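Local coordinates for protein cellulase (glycosyl hydrolase family 5) (Bacteroides ovatus, PDB 3ZMR) that cleaves the beta-1,4-glucan backbone of xyloglucan internally, with retention of the beta configuration, releasing xyloglucan oligosaccharides, at residues E13-E18 with P83-N88; Q26-D31 with V58-E63; P33-I38 with H49-G54; T40-C45 with R71-T76. All blocks are in the same frame, centred on the assembly; numbering follows the deposited sequence.

Contact 1 of 4, residues E13-E18 with P83-N88. With EDO (1,2-ethanediol), chain I.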
# COMPACT_ATOMS: atom_id res chain seq x y z
N GLU A 13 3.68 -14.87 -39.44
CA GLU A 13 3.90 -13.91 -38.35
C GLU A 13 3.13 -14.25 -37.07
O GLU A 13 3.48 -13.79 -35.98
CB GLU A 13 3.53 -12.48 -38.80
CG GLU A 13 2.05 -12.29 -39.11
CD GLU A 13 1.75 -10.96 -39.76
OE1 GLU A 13 1.84 -9.93 -39.06
OE2 GLU A 13 1.41 -10.95 -40.97
N TYR A 14 2.05 -15.03 -37.20
CA TYR A 14 1.23 -15.41 -36.03
C TYR A 14 1.52 -16.80 -35.45
O TYR A 14 0.86 -17.20 -34.50
CB TYR A 14 -0.27 -15.31 -36.35
CG TYR A 14 -0.73 -13.97 -36.84
CD1 TYR A 14 -0.46 -12.81 -36.12
CD2 TYR A 14 -1.42 -13.84 -38.06
CE1 TYR A 14 -0.89 -11.56 -36.56
CE2 TYR A 14 -1.84 -12.59 -38.51
CZ TYR A 14 -1.59 -11.46 -37.76
OH TYR A 14 -2.01 -10.23 -38.19
N ARG A 15 2.52 -17.50 -35.98
CA ARG A 15 2.73 -18.91 -35.64
C ARG A 15 3.57 -19.10 -34.36
O ARG A 15 3.56 -20.17 -33.74
CB ARG A 15 3.40 -19.64 -36.80
CG ARG A 15 2.60 -19.62 -38.10
CD ARG A 15 1.35 -20.46 -38.01
NE ARG A 15 0.70 -20.61 -39.32
CZ ARG A 15 0.78 -21.69 -40.09
NH1 ARG A 15 1.48 -22.75 -39.71
NH2 ARG A 15 0.12 -21.73 -41.25
N ASN A 16 4.28 -18.04 -33.99
CA ASN A 16 5.16 -18.06 -32.83
C ASN A 16 5.05 -16.75 -32.07
O ASN A 16 5.74 -15.78 -32.37
CB ASN A 16 6.61 -18.33 -33.25
CG ASN A 16 6.77 -19.68 -33.93
OD1 ASN A 16 6.87 -20.72 -33.27
ND2 ASN A 16 6.76 -19.67 -35.26
N LEU A 17 4.15 -16.74 -31.11
CA LEU A 17 3.85 -15.53 -30.34
C LEU A 17 4.72 -15.46 -29.07
O LEU A 17 4.97 -16.48 -28.40
CB LEU A 17 2.37 -15.51 -29.94
CG LEU A 17 1.34 -15.58 -31.08
CD1 LEU A 17 -0.07 -15.63 -30.53
CD2 LEU A 17 1.52 -14.46 -32.12
N GLU A 18 5.08 -14.23 -28.71
CA GLU A 18 5.92 -13.93 -27.55
C GLU A 18 5.24 -12.86 -26.70
O GLU A 18 4.89 -11.78 -27.23
CB GLU A 18 7.30 -13.40 -28.00
CG GLU A 18 8.04 -14.28 -29.00
CD GLU A 18 8.96 -15.31 -28.38
OE1 GLU A 18 9.31 -15.20 -27.19
OE2 GLU A 18 9.34 -16.25 -29.11
N PRO A 83 -5.81 -29.64 -42.17
CA PRO A 83 -4.82 -29.87 -41.10
C PRO A 83 -4.91 -28.81 -40.01
O PRO A 83 -5.15 -27.65 -40.30
CB PRO A 83 -3.47 -29.77 -41.84
CG PRO A 83 -3.77 -29.73 -43.29
CD PRO A 83 -5.17 -29.21 -43.42
N ASP A 84 -4.72 -29.23 -38.76
CA ASP A 84 -4.61 -28.27 -37.64
C ASP A 84 -3.46 -27.30 -37.87
O ASP A 84 -2.40 -27.67 -38.42
CB ASP A 84 -4.34 -28.96 -36.31
CG ASP A 84 -5.52 -29.72 -35.76
OD1 ASP A 84 -6.63 -29.69 -36.33
OD2 ASP A 84 -5.31 -30.38 -34.72
N ILE A 85 -3.67 -26.07 -37.42
CA ILE A 85 -2.62 -25.09 -37.33
C ILE A 85 -2.36 -24.88 -35.84
O ILE A 85 -3.28 -24.62 -35.06
CB ILE A 85 -2.95 -23.77 -38.05
CG1 ILE A 85 -3.03 -24.03 -39.56
CG2 ILE A 85 -1.91 -22.69 -37.71
CD1 ILE A 85 -3.42 -22.83 -40.39
N ILE A 86 -1.10 -25.03 -35.46
CA ILE A 86 -0.74 -25.01 -34.04
C ILE A 86 0.28 -23.91 -33.80
O ILE A 86 1.42 -23.98 -34.27
CB ILE A 86 -0.24 -26.38 -33.53
CG1 ILE A 86 -1.32 -27.44 -33.83
CG2 ILE A 86 0.03 -26.28 -32.03
CD1 ILE A 86 -0.98 -28.87 -33.47
N ILE A 87 -0.18 -22.89 -33.09
CA ILE A 87 0.59 -21.69 -32.79
C ILE A 87 1.33 -21.88 -31.45
O ILE A 87 0.76 -22.34 -30.48
CB ILE A 87 -0.36 -20.47 -32.70
CG1 ILE A 87 -1.04 -20.21 -34.05
CG2 ILE A 87 0.36 -19.24 -32.16
CD1 ILE A 87 -2.26 -19.30 -33.98
N ASN A 88 2.61 -21.52 -31.44
CA ASN A 88 3.39 -21.51 -30.20
C ASN A 88 3.18 -20.17 -29.47
O ASN A 88 3.16 -19.12 -30.11
CB ASN A 88 4.90 -21.66 -30.49
CG ASN A 88 5.27 -23.05 -31.00
OD1 ASN A 88 4.94 -24.07 -30.39
ND2 ASN A 88 5.96 -23.09 -32.14
C1 EDO I . -3.42 -7.89 -36.39
O1 EDO I . -2.19 -8.04 -37.11
C2 EDO I . -3.28 -6.68 -35.49
O2 EDO I . -3.23 -5.53 -36.30
O HOH W 1 3.76 -22.86 -34.82
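Asn16 and Asn88 stand side by side on one face of a parallel strand pair, their side chains pointing the same way. Asn88 ND2 donates to Asn16 OD1 over 2.8 Å, nearly straight at 171°; the acceptor lies in the Asn88 amide plane, while the two amide planes are turned 31° apart. Both side chains carry CG beside their own backbone N, which lets them run abreast. Beneath them the backbone of Asn88 is gripped twice, its N donating to Arg15 O and its O accepting from Leu17 N at 2.8 Å. A water donates to both Arg15 O and Ile86 O, so Arg15 O receives Asn88 N and the water.

Arg15 starts away from the partner strand, but a bend at chi2 (-69°) swings its guanidinium back so that Ile85 CG2 sits over the centre of one face, 3.7 Å from Arg15 NE. The group is anchored by Arg15 NE bonding to Val10 O. Ile87 CG2 touches Tyr14 O and also lies 3.9 Å from Leu17 CG. The ring of Tyr14 leads off from the strand pair to pack on Ile28 and Gln29, and its hydroxyl meets a bound ethanediol at the ring edge.

Polar amides thus line the exposed face, while Leu17, Ile85 and Ile87 are buried. This is the parallel pairing of a first and a last strand at the edge of a beta-sandwich sheet, here closing the N-terminal BACON domain of the immunoglobulin-like E-set type.

Contact 2 of 4, residues Q26-D31 with V58-E63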
# COMPACT_ATOMS: atom_id res chain seq x y z
N GLN A 26 -2.73 -9.89 -27.72
CA GLN A 26 -2.31 -9.68 -29.09
C GLN A 26 -3.43 -10.14 -30.01
O GLN A 26 -3.94 -11.27 -29.88
CB GLN A 26 -1.02 -10.42 -29.45
CG GLN A 26 0.19 -9.89 -28.67
CD GLN A 26 1.44 -10.71 -28.89
OE1 GLN A 26 1.60 -11.38 -29.91
NE2 GLN A 26 2.33 -10.67 -27.92
N THR A 27 -3.78 -9.27 -30.95
CA THR A 27 -4.77 -9.61 -31.98
C THR A 27 -4.05 -10.32 -33.14
O THR A 27 -3.05 -9.81 -33.71
CB THR A 27 -5.50 -8.37 -32.49
OG1 THR A 27 -6.16 -7.72 -31.41
CG2 THR A 27 -6.53 -8.72 -33.56
N ILE A 28 -4.56 -11.49 -33.49
CA ILE A 28 -4.11 -12.23 -34.66
C ILE A 28 -5.27 -12.35 -35.65
O ILE A 28 -6.41 -11.98 -35.34
CB ILE A 28 -3.51 -13.61 -34.29
CG1 ILE A 28 -4.59 -14.61 -33.83
CG2 ILE A 28 -2.40 -13.40 -33.26
CD1 ILE A 28 -4.06 -16.02 -33.62
N GLN A 29 -4.98 -12.86 -36.84
CA GLN A 29 -6.00 -13.08 -37.85
C GLN A 29 -6.02 -14.54 -38.28
O GLN A 29 -4.99 -15.11 -38.62
CB GLN A 29 -5.83 -12.14 -39.05
CG GLN A 29 -7.02 -12.10 -40.01
CD GLN A 29 -6.86 -11.08 -41.11
OE1 GLN A 29 -5.85 -11.07 -41.83
NE2 GLN A 29 -7.85 -10.23 -41.28
N ILE A 30 -7.21 -15.11 -38.29
CA ILE A 30 -7.49 -16.45 -38.78
C ILE A 30 -8.22 -16.32 -40.13
O ILE A 30 -9.24 -15.67 -40.22
CB ILE A 30 -8.40 -17.24 -37.81
CG1 ILE A 30 -7.82 -17.25 -36.38
CG2 ILE A 30 -8.67 -18.65 -38.34
CD1 ILE A 30 -6.36 -17.66 -36.28
N ASP A 31 -7.68 -16.91 -41.19
CA ASP A 31 -8.31 -16.89 -42.52
C ASP A 31 -8.86 -18.28 -42.80
O ASP A 31 -8.21 -19.11 -43.43
CB ASP A 31 -7.29 -16.46 -43.57
CG ASP A 31 -7.91 -16.12 -44.92
OD1 ASP A 31 -9.13 -16.27 -45.10
OD2 ASP A 31 -7.16 -15.70 -45.82
N VAL A 58 -8.86 -12.42 -33.97
CA VAL A 58 -8.97 -13.20 -32.76
C VAL A 58 -7.89 -12.73 -31.79
O VAL A 58 -6.74 -12.52 -32.18
CB VAL A 58 -8.77 -14.72 -33.03
CG1 VAL A 58 -8.75 -15.56 -31.74
CG2 VAL A 58 -9.88 -15.22 -33.96
N ASN A 59 -8.27 -12.55 -30.53
CA ASN A 59 -7.32 -12.16 -29.50
C ASN A 59 -6.76 -13.34 -28.75
O ASN A 59 -7.47 -14.27 -28.38
CB ASN A 59 -7.93 -11.17 -28.53
CG ASN A 59 -7.80 -9.74 -28.99
OD1 ASN A 59 -7.86 -9.43 -30.18
ND2 ASN A 59 -7.65 -8.86 -28.04
N ILE A 60 -5.44 -13.32 -28.58
CA ILE A 60 -4.76 -14.25 -27.69
C ILE A 60 -4.30 -13.44 -26.48
O ILE A 60 -3.58 -12.45 -26.63
CB ILE A 60 -3.57 -14.96 -28.38
CG1 ILE A 60 -4.03 -15.69 -29.66
CG2 ILE A 60 -2.89 -15.92 -27.41
CD1 ILE A 60 -5.12 -16.75 -29.46
N THR A 61 -4.77 -13.85 -25.30
CA THR A 61 -4.56 -13.12 -24.05
C THR A 61 -3.87 -14.02 -23.03
O THR A 61 -4.24 -15.19 -22.84
CB THR A 61 -5.90 -12.60 -23.48
OG1 THR A 61 -6.60 -11.88 -24.51
CG2 THR A 61 -5.68 -11.66 -22.27
N VAL A 62 -2.85 -13.48 -22.39
CA VAL A 62 -2.16 -14.19 -21.33
C VAL A 62 -2.39 -13.51 -20.00
O VAL A 62 -2.43 -12.27 -19.90
CB VAL A 62 -0.63 -14.33 -21.60
CG1 VAL A 62 -0.38 -15.12 -22.90
CG2 VAL A 62 0.09 -12.97 -21.62
N GLU A 63 -2.50 -14.34 -18.98
CA GLU A 63 -2.47 -13.87 -17.60
C GLU A 63 -1.06 -13.44 -17.24
O GLU A 63 -0.08 -13.86 -17.85
CB GLU A 63 -2.93 -14.98 -16.65
CG GLU A 63 -4.39 -15.34 -16.77
CD GLU A 63 -4.81 -16.51 -15.90
OE1 GLU A 63 -3.93 -17.21 -15.33
OE2 GLU A 63 -6.04 -16.76 -15.82
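Strands 26-31 and 58-62 run antiparallel, with Gln26-Ile60 and Ile28-Val58 as hydrogen-bonded pairs around the non-hydrogen-bonded pair Thr27-Asn59. Four backbone bonds join them; Ile28 N reaches Val58 O over 2.7 Å. Ile60 N reaches Gln26 O over 2.9 Å.

On the outer face, Thr27 OG1 donates to Asn59 OD1 over 2.7 Å. The hydroxyl reaches the amide from above the carbonyl plane, 36° out of it, so neither in-plane lone pair is met squarely. Thr27 OG1 lies beside its backbone N (chi1 -59°), and its methyl CG2 comes to 3.7 Å from the same Asn59 OD1.

The other face is aliphatic. Ile28 holds CG1 in the crowded position between backbone N and carbonyl carbon (chi1 71°), pressing CG1 to 3.4 Å from Val58 O and sending CD1 across to Ile60 CG1 at 4.0 Å. Further along, Ile30 CG1 meets the CG2 branch of Val58 at 3.8 Å, the two side chains crossing at a slant. Gln26 lies on this face too, but at its margin, where NE2 is bonded to Glu18 O on strand 16-19. Tyr14 touches Ile28, and Phe19 touches Ile60.

The two faces therefore differ in chemistry: a short hydroxyl-amide bond on one, and on the other a branched hydrocarbon layer of Ile28, Ile30, Val58 and Ile60. The backbone N and O atoms of Gln26, Ile28, Val58 and Ile60 are satisfied within the strand pair, whereas the backbone of Asn59 bonds on to Ser48 on its other side.

Contact 3 of 4, residues P33-I38 with H49-G54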
# COMPACT_ATOMS: atom_id res chain seq x y z
N PRO A 33 -12.43 -21.32 -43.14
CA PRO A 33 -13.65 -21.67 -43.87
C PRO A 33 -14.92 -21.30 -43.11
O PRO A 33 -14.85 -20.52 -42.16
CB PRO A 33 -13.52 -23.18 -44.06
CG PRO A 33 -12.74 -23.62 -42.87
CD PRO A 33 -11.79 -22.51 -42.54
N ALA A 34 -16.04 -21.87 -43.55
CA ALA A 34 -17.36 -21.57 -42.98
C ALA A 34 -17.42 -21.82 -41.48
O ALA A 34 -18.18 -21.13 -40.75
CB ALA A 34 -18.44 -22.38 -43.68
N GLU A 35 -16.64 -22.80 -41.03
CA GLU A 35 -16.55 -23.14 -39.62
C GLU A 35 -15.14 -23.58 -39.23
O GLU A 35 -14.52 -24.43 -39.88
CB GLU A 35 -17.54 -24.25 -39.28
CG GLU A 35 -17.64 -24.59 -37.81
CD GLU A 35 -18.67 -25.67 -37.56
OE1 GLU A 35 -19.31 -26.13 -38.54
OE2 GLU A 35 -18.84 -26.07 -36.39
N TRP A 36 -14.62 -22.99 -38.16
CA TRP A 36 -13.38 -23.44 -37.56
C TRP A 36 -13.44 -23.29 -36.05
O TRP A 36 -14.38 -22.69 -35.50
CB TRP A 36 -12.17 -22.73 -38.16
CG TRP A 36 -12.31 -21.20 -38.28
CD1 TRP A 36 -12.62 -20.51 -39.42
CD2 TRP A 36 -12.14 -20.21 -37.25
NE1 TRP A 36 -12.65 -19.18 -39.18
CE2 TRP A 36 -12.36 -18.95 -37.87
CE3 TRP A 36 -11.82 -20.24 -35.89
CZ2 TRP A 36 -12.28 -17.74 -37.17
CZ3 TRP A 36 -11.76 -19.04 -35.18
CH2 TRP A 36 -11.98 -17.81 -35.83
N HIS A 37 -12.45 -23.85 -35.38
CA HIS A 37 -12.43 -23.95 -33.93
C HIS A 37 -11.04 -23.63 -33.38
O HIS A 37 -10.03 -23.85 -34.04
CB HIS A 37 -12.81 -25.35 -33.49
CG HIS A 37 -14.18 -25.78 -33.92
ND1 HIS A 37 -15.28 -25.66 -33.12
CD2 HIS A 37 -14.61 -26.36 -35.08
CE1 HIS A 37 -16.34 -26.14 -33.75
NE2 HIS A 37 -15.96 -26.57 -34.94
N ILE A 38 -11.02 -23.07 -32.18
CA ILE A 38 -9.79 -22.80 -31.43
C ILE A 38 -9.85 -23.31 -29.98
O ILE A 38 -10.82 -23.11 -29.29
CB ILE A 38 -9.49 -21.29 -31.40
CG1 ILE A 38 -9.26 -20.78 -32.82
CG2 ILE A 38 -8.25 -21.00 -30.53
CD1 ILE A 38 -9.03 -19.27 -32.90
N HIS A 49 -12.07 -16.46 -29.03
CA HIS A 49 -13.02 -17.26 -29.83
C HIS A 49 -12.75 -18.73 -29.62
O HIS A 49 -11.60 -19.16 -29.60
CB HIS A 49 -12.89 -16.94 -31.32
CG HIS A 49 -13.35 -15.57 -31.68
ND1 HIS A 49 -12.62 -14.43 -31.37
CD2 HIS A 49 -14.45 -15.14 -32.36
CE1 HIS A 49 -13.28 -13.37 -31.82
NE2 HIS A 49 -14.37 -13.77 -32.45
N THR A 50 -13.83 -19.49 -29.49
CA THR A 50 -13.78 -20.97 -29.48
C THR A 50 -14.21 -21.52 -30.84
O THR A 50 -13.70 -22.53 -31.30
CB THR A 50 -14.68 -21.59 -28.39
OG1 THR A 50 -16.05 -21.21 -28.61
CG2 THR A 50 -14.26 -21.16 -27.03
N ILE A 51 -15.22 -20.90 -31.41
CA ILE A 51 -15.73 -21.25 -32.73
C ILE A 51 -15.77 -19.98 -33.57
O ILE A 51 -16.01 -18.86 -33.06
CB ILE A 51 -17.10 -21.94 -32.65
CG1 ILE A 51 -17.55 -22.44 -34.04
CG2 ILE A 51 -18.13 -21.01 -32.05
CD1 ILE A 51 -18.64 -23.49 -33.97
N GLY A 52 -15.47 -20.14 -34.85
CA GLY A 52 -15.35 -19.03 -35.78
C GLY A 52 -15.77 -19.37 -37.20
O GLY A 52 -16.00 -20.53 -37.54
N GLU A 53 -15.89 -18.31 -37.99
CA GLU A 53 -16.24 -18.36 -39.41
C GLU A 53 -15.40 -17.33 -40.16
O GLU A 53 -15.20 -16.19 -39.70
CB GLU A 53 -17.71 -18.00 -39.66
CG GLU A 53 -18.69 -18.42 -38.59
CD GLU A 53 -20.01 -17.74 -38.78
OE1 GLU A 53 -20.47 -17.64 -39.94
OE2 GLU A 53 -20.58 -17.29 -37.77
N GLY A 54 -14.96 -17.73 -41.33
CA GLY A 54 -14.32 -16.82 -42.26
C GLY A 54 -13.04 -16.23 -41.71
O GLY A 54 -12.28 -16.89 -41.00
O HOH W 2 -15.17 -25.30 -30.46
O HOH W 3 -10.76 -21.22 -27.08
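The indole of Trp36 lies flat over the backbone of Gly52, whose CA stands 3.4 Å from the centroid of the six-membered ring and only 3° off its normal. This CH-pi contact crosses an antiparallel beta pair at the edge of the five-stranded sheet in the BACON beta-sandwich. Trp36 and Gly52 form a hydrogen-bonded pair, with Gly52 N donating to Trp36 O. The close seating of the ring depends on the glycine, which has no side chain to hold it off. Trp36 CG is wedged between its own backbone N and carbonyl carbon (chi1 47°), and this rotamer folds the indole back across the neighbouring strand. Glu53 N lies over the same ring face, while Gln56, Val58 and Ala79 also touch the tryptophan.

On the other face of the pair, His37 and Ile51 run side by side, and Ile51 CD1 approaches His37 CE1 to 3.5 Å. Ile51 has CG1 opposite its backbone N, extending the methyl as far as Glu35 OE2 as well. That carboxylate also takes a weak hydrogen bond from His37 NE2. A water links His37 ND1 to Thr50 O, the same carbonyl that receives Ile38 N at 2.9 Å.

Beyond Glu53, Gly54 has positive phi (62°), and both of its polar backbone atoms are tied to the opposite segment. Gly54 N donates to Pro33 O, and Gly54 O, at the ring edge and tilted somewhat from the indole plane, accepts from Trp36 NE1 at 2.9 Å.

Contact 4 of 4, residues T40-C45 with R71-T76; sequences TSESWC and RTATVT
Trp44 and Arg71 stack face to face, the guanidinium lying flat on the indole with planes 4° apart and centres 3.7 Å apart. Arg71 CZ sits over the five-membered ring in a cation-pi contact, and Arg71 CD adds a CH-pi contact at 3.8 Å from the same centroid. The two side chains slide past each other in opposite directions. Arg71 is extended from CG to NE, so its whole aliphatic stem follows the ring, with CG 3.6 Å from Trp44 CZ2. Thr72 O meets the ring edge 3.4 Å from Trp44 CZ2, and Ala73 CB touches the same ring atom.

The opposite ring face is backed by Glu42 CB and Cys45 CB, which sandwich the indole between its own turn and the arginine. Ala73 CB also touches Glu42 CG, and Cys45 SG packs 3.9 Å from Val75 CG2. At the other end of the contact, Ser41 turns OG between its backbone N and carbonyl carbon (chi1 72°), placing it to accept from Thr74 N at 2.8 Å and 170°. Ser41 N returns a bond to Thr74 O at 3.0 Å, so a side-chain oxygen takes over where the regular strand pairing with 36-40 stops.

Farther out, Trp44 lies within a type I turn from Glu42 to Cys45, closed by Cys45 N bonding to Glu42 O, while Gln91 OE1 holds Arg71 NE. The loop 40-45 thereby carries the chain from strand 36-40 across to strand 45-47 in the other sheet, alongside strand 71-78, which is flanked on its far side by strand 85-91.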
# COMPACT_ATOMS: atom_id res chain seq x y z
N THR A 40 -6.78 -23.87 -26.56
CA THR A 40 -5.41 -23.67 -26.06
C THR A 40 -5.03 -24.76 -25.05
O THR A 40 -5.89 -25.41 -24.43
CB THR A 40 -5.19 -22.29 -25.39
OG1 THR A 40 -5.58 -22.34 -24.01
CG2 THR A 40 -5.94 -21.17 -26.10
N SER A 41 -3.72 -24.93 -24.87
CA SER A 41 -3.19 -26.03 -24.06
C SER A 41 -3.01 -25.68 -22.58
O SER A 41 -2.68 -26.56 -21.78
CB SER A 41 -1.85 -26.48 -24.65
OG SER A 41 -0.84 -25.51 -24.41
N GLU A 42 -3.21 -24.41 -22.21
CA GLU A 42 -2.97 -23.93 -20.84
C GLU A 42 -4.01 -22.87 -20.45
O GLU A 42 -4.36 -22.02 -21.25
CB GLU A 42 -1.56 -23.33 -20.69
CG GLU A 42 -0.41 -24.27 -21.04
CD GLU A 42 -0.23 -25.42 -20.05
OE1 GLU A 42 -0.82 -25.41 -18.95
OE2 GLU A 42 0.55 -26.33 -20.38
N SER A 43 -4.45 -22.93 -19.20
CA SER A 43 -5.52 -22.07 -18.69
C SER A 43 -5.12 -20.60 -18.65
O SER A 43 -5.99 -19.74 -18.69
CB SER A 43 -5.98 -22.53 -17.31
OG SER A 43 -4.93 -22.45 -16.36
N TRP A 44 -3.82 -20.32 -18.60
CA TRP A 44 -3.34 -18.91 -18.55
C TRP A 44 -3.25 -18.23 -19.93
O TRP A 44 -2.98 -17.03 -20.04
CB TRP A 44 -1.96 -18.80 -17.85
CG TRP A 44 -0.86 -19.69 -18.45
CD1 TRP A 44 -0.49 -20.94 -18.00
CD2 TRP A 44 -0.03 -19.42 -19.60
NE1 TRP A 44 0.52 -21.44 -18.77
CE2 TRP A 44 0.81 -20.56 -19.77
CE3 TRP A 44 0.10 -18.34 -20.50
CZ2 TRP A 44 1.76 -20.64 -20.79
CZ3 TRP A 44 1.05 -18.43 -21.53
CH2 TRP A 44 1.89 -19.58 -21.64
N CYS A 45 -3.47 -19.02 -20.97
CA CYS A 45 -3.50 -18.56 -22.34
C CYS A 45 -4.92 -18.75 -22.88
O CYS A 45 -5.43 -19.87 -22.95
CB CYS A 45 -2.48 -19.34 -23.17
SG CYS A 45 -2.40 -18.84 -24.90
N ARG A 71 7.25 -19.72 -19.46
CA ARG A 71 6.24 -20.74 -19.69
C ARG A 71 5.77 -20.72 -21.13
O ARG A 71 5.84 -19.70 -21.83
CB ARG A 71 5.06 -20.62 -18.73
CG ARG A 71 4.33 -19.28 -18.73
CD ARG A 71 3.33 -19.25 -17.58
NE ARG A 71 2.48 -18.04 -17.64
CZ ARG A 71 1.51 -17.76 -16.77
NH1 ARG A 71 1.23 -18.58 -15.77
NH2 ARG A 71 0.79 -16.65 -16.90
N THR A 72 5.28 -21.88 -21.56
CA THR A 72 4.85 -22.07 -22.94
C THR A 72 3.48 -22.73 -23.03
O THR A 72 3.02 -23.44 -22.14
CB THR A 72 5.86 -22.92 -23.74
OG1 THR A 72 5.96 -24.23 -23.17
CG2 THR A 72 7.24 -22.24 -23.79
N ALA A 73 2.83 -22.46 -24.15
CA ALA A 73 1.54 -23.05 -24.47
C ALA A 73 1.41 -23.17 -25.98
O ALA A 73 2.24 -22.67 -26.77
CB ALA A 73 0.42 -22.18 -23.93
N THR A 74 0.36 -23.87 -26.39
CA THR A 74 -0.04 -23.85 -27.80
C THR A 74 -1.48 -23.38 -27.93
O THR A 74 -2.28 -23.45 -26.99
CB THR A 74 0.11 -25.23 -28.48
OG1 THR A 74 -0.72 -26.18 -27.81
CG2 THR A 74 1.54 -25.69 -28.46
N VAL A 75 -1.77 -22.87 -29.12
CA VAL A 75 -3.12 -22.53 -29.56
C VAL A 75 -3.36 -23.32 -30.84
O VAL A 75 -2.60 -23.20 -31.82
CB VAL A 75 -3.25 -21.01 -29.84
CG1 VAL A 75 -4.64 -20.67 -30.35
CG2 VAL A 75 -2.96 -20.20 -28.56
N THR A 76 -4.41 -24.13 -30.83
CA THR A 76 -4.73 -25.02 -31.93
C THR A 76 -5.96 -24.55 -32.67
O THR A 76 -7.04 -24.43 -32.08
CB THR A 76 -4.95 -26.44 -31.41
OG1 THR A 76 -3.71 -26.90 -30.86
CG2 THR A 76 -5.38 -27.42 -32.53

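Overall arrangement
All four contacts belong to the small BACON domain, well away from the xyloglucan-binding barrel. Contacts 1, 3 and 4 share the five-stranded sheet: contact 1 at the 16-19 edge, contact 3 at the 51-52 edge, contact 4 along strand 71-78 between them. Contact 2 builds the facing three-stranded sheet. The two sheets meet through apolar groups, with Ile28 against Ile87, Val58 against Trp36 and Ile60 against Val75. Each contact is part buried and part surface; outward chemistry varies from paired amides in contact 1 and a hydroxyl-amide bond in contact 2 to a histidine-isoleucine pair in contact 3 and an arginine-tryptophan stack in contact 4.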